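Local coordinates for protein macrophage receptor MARCO (Mus musculus, PDB 2OYA) that probably recognises ligands at the macrophage surface as a scavenger receptor, through basic and acidic clusters on its cysteine-rich domain, at residues 58-64 / 91-96. Residues are numbered along the deposited sequence; the frame is centred on the assembly and turned at random.
Sequences GGGSGNI and CVHNED. With SO4 (sulfate ion), chain D.
His93 NE2 donates to Gly62 O at 2.7 Å; the carbonyl oxygen sits in the ring plane, though the donor lies 40° out of the carbonyl plane. The other ring nitrogen, His93 ND1, gives its hydrogen to the syn lone pair of Asp96 OD2, 2.8 Å away. Asp96 OD2 also takes a weak bond from Gly60 N, while OD1 is held by Thr28. Backbone joins backbone where Gly58 N meets Asp96 O (2.9 Å, nearly straight at 173°), and a water bridges Gly59 N to Asn94 OD1. With CG anti to its carbonyl carbon (chi1 -74°), His93 reaches into the curve of 58-64: Gly60 O and Ser61 CA lie over one face, Ile64 CG1 over the other, 3.8 Å from the ring centroid in a CH-pi contact. Glycine suits position 60, where a side chain would run into Asp96 OD2. Outward, Ile64 CD1 packs 4.1 Å from Cys91 CB; the Cys30-Cys91 disulfide joins this SRCR loop to the end of strand 25-29. Held at both nitrogens, the imidazole cannot easily rotate, and two donated protons beside a carboxylate suggest a protonated ring, perhaps favoured by the sulfate, probably from the crystallisation liquor, that accepts from His93 N.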
loop_
_atom_site.group_PDB
_atom_site.type_symbol
_atom_site.label_atom_id
_atom_site.label_comp_id
_atom_site.label_asym_id
_atom_site.label_seq_id
_atom_site.Cartn_x
_atom_site.Cartn_y
_atom_site.Cartn_z
ATOM N N GLY A 58 2.367 7.793 8.289
ATOM C CA GLY A 58 3.718 7.913 8.826
ATOM C C GLY A 58 4.281 6.652 9.461
ATOM O O GLY A 58 3.677 5.540 9.408
ATOM N N GLY A 59 5.459 6.828 10.066
ATOM C CA GLY A 59 6.008 5.813 10.951
ATOM C C GLY A 59 6.940 4.766 10.371
ATOM O O GLY A 59 7.452 3.935 11.120
ATOM N N GLY A 60 7.154 4.778 9.056
ATOM C CA GLY A 60 8.044 3.806 8.430
ATOM C C GLY A 60 9.514 4.204 8.543
ATOM O O GLY A 60 9.861 5.239 9.132
ATOM N N SER A 61 10.380 3.364 7.992
ATOM C CA SER A 61 11.817 3.654 7.970
ATOM C C SER A 61 12.417 2.988 6.746
ATOM O O SER A 61 11.716 2.281 6.009
ATOM C CB SER A 61 12.509 3.150 9.240
ATOM O OG SER A 61 12.481 1.723 9.318
ATOM N N GLY A 62 13.710 3.215 6.528
ATOM C CA GLY A 62 14.379 2.670 5.353
ATOM C C GLY A 62 13.905 3.298 4.058
ATOM O O GLY A 62 13.568 4.481 3.983
ATOM N N ASN A 63 13.884 2.487 3.019
ATOM C CA ASN A 63 13.535 2.990 1.715
ATOM C C ASN A 63 12.088 3.458 1.583
ATOM O O ASN A 63 11.174 2.840 2.116
ATOM C CB ASN A 63 13.823 1.929 0.667
ATOM C CG ASN A 63 15.284 1.745 0.436
ATOM O OD1 ASN A 63 15.938 2.583 -0.197
ATOM N ND2 ASN A 63 15.828 0.642 0.961
ATOM N N ILE A 64 11.898 4.572 0.882
ATOM C CA ILE A 64 10.567 4.922 0.397
ATOM C C ILE A 64 10.564 4.444 -1.056
ATOM O O ILE A 64 11.234 5.016 -1.908
ATOM C CB ILE A 64 10.270 6.437 0.537
ATOM C CG1 ILE A 64 10.347 6.856 2.024
ATOM C CG2 ILE A 64 8.879 6.781 -0.051
ATOM C CD1 ILE A 64 10.423 8.369 2.248
ATOM N N CYS A 91 10.314 12.707 -0.555
ATOM C CA CYS A 91 9.481 12.529 0.633
ATOM C C CYS A 91 10.283 12.139 1.865
ATOM O O CYS A 91 11.461 11.742 1.775
ATOM C CB CYS A 91 8.435 11.435 0.391
ATOM S SG CYS A 91 7.330 11.849 -0.977
ATOM N N VAL A 92 9.612 12.231 3.012
ATOM C CA VAL A 92 10.140 11.704 4.277
ATOM C C VAL A 92 9.099 10.737 4.845
ATOM O O VAL A 92 7.948 10.711 4.356
ATOM C CB VAL A 92 10.470 12.835 5.277
ATOM C CG1 VAL A 92 11.568 13.725 4.732
ATOM C CG2 VAL A 92 9.236 13.671 5.593
ATOM N N HIS A 93 9.474 9.966 5.869
ATOM C CA HIS A 93 8.571 8.934 6.381
ATOM C C HIS A 93 7.350 9.469 7.118
ATOM O O HIS A 93 6.375 8.750 7.260
ATOM C CB HIS A 93 9.297 7.885 7.229
ATOM C CG HIS A 93 10.129 6.942 6.413
ATOM N ND1 HIS A 93 9.584 5.895 5.696
ATOM C CD2 HIS A 93 11.463 6.903 6.185
ATOM C CE1 HIS A 93 10.549 5.242 5.073
ATOM N NE2 HIS A 93 11.702 5.834 5.350
ATOM N N ASN A 94 7.362 10.735 7.530
ATOM C CA ASN A 94 6.120 11.360 8.035
ATOM C C ASN A 94 4.980 11.358 6.992
ATOM O O ASN A 94 3.803 11.474 7.348
ATOM C CB ASN A 94 6.387 12.795 8.524
ATOM C CG ASN A 94 6.828 12.853 9.990
ATOM O OD1 ASN A 94 6.583 11.926 10.769
ATOM N ND2 ASN A 94 7.506 13.931 10.360
ATOM N N GLU A 95 5.339 11.236 5.713
ATOM C CA GLU A 95 4.383 11.263 4.608
ATOM C C GLU A 95 3.997 9.850 4.165
ATOM O O GLU A 95 3.318 9.699 3.135
ATOM C CB GLU A 95 4.976 12.017 3.405
ATOM C CG GLU A 95 5.445 13.439 3.748
ATOM C CD GLU A 95 6.122 14.126 2.598
ATOM O OE1 GLU A 95 7.336 13.916 2.420
ATOM O OE2 GLU A 95 5.444 14.886 1.864
ATOM N N ASP A 96 4.438 8.826 4.907
ATOM C CA ASP A 96 4.144 7.433 4.517
ATOM C C ASP A 96 2.649 7.206 4.463
ATOM O O ASP A 96 1.925 7.523 5.410
ATOM C CB ASP A 96 4.761 6.386 5.452
ATOM C CG ASP A 96 6.282 6.258 5.315
ATOM O OD1 ASP A 96 6.857 6.667 4.286
ATOM O OD2 ASP A 96 6.888 5.714 6.257
HETATM S S SO4 D . 12.420 10.032 8.316
HETATM O O1 SO4 D . 13.181 8.815 8.619
HETATM O O2 SO4 D . 11.205 10.023 9.127
HETATM O O3 SO4 D . 13.211 11.199 8.713
HETATM O O4 SO4 D . 12.122 10.189 6.893
HETATM O O HOH W 1 6.960 9.117 10.725
#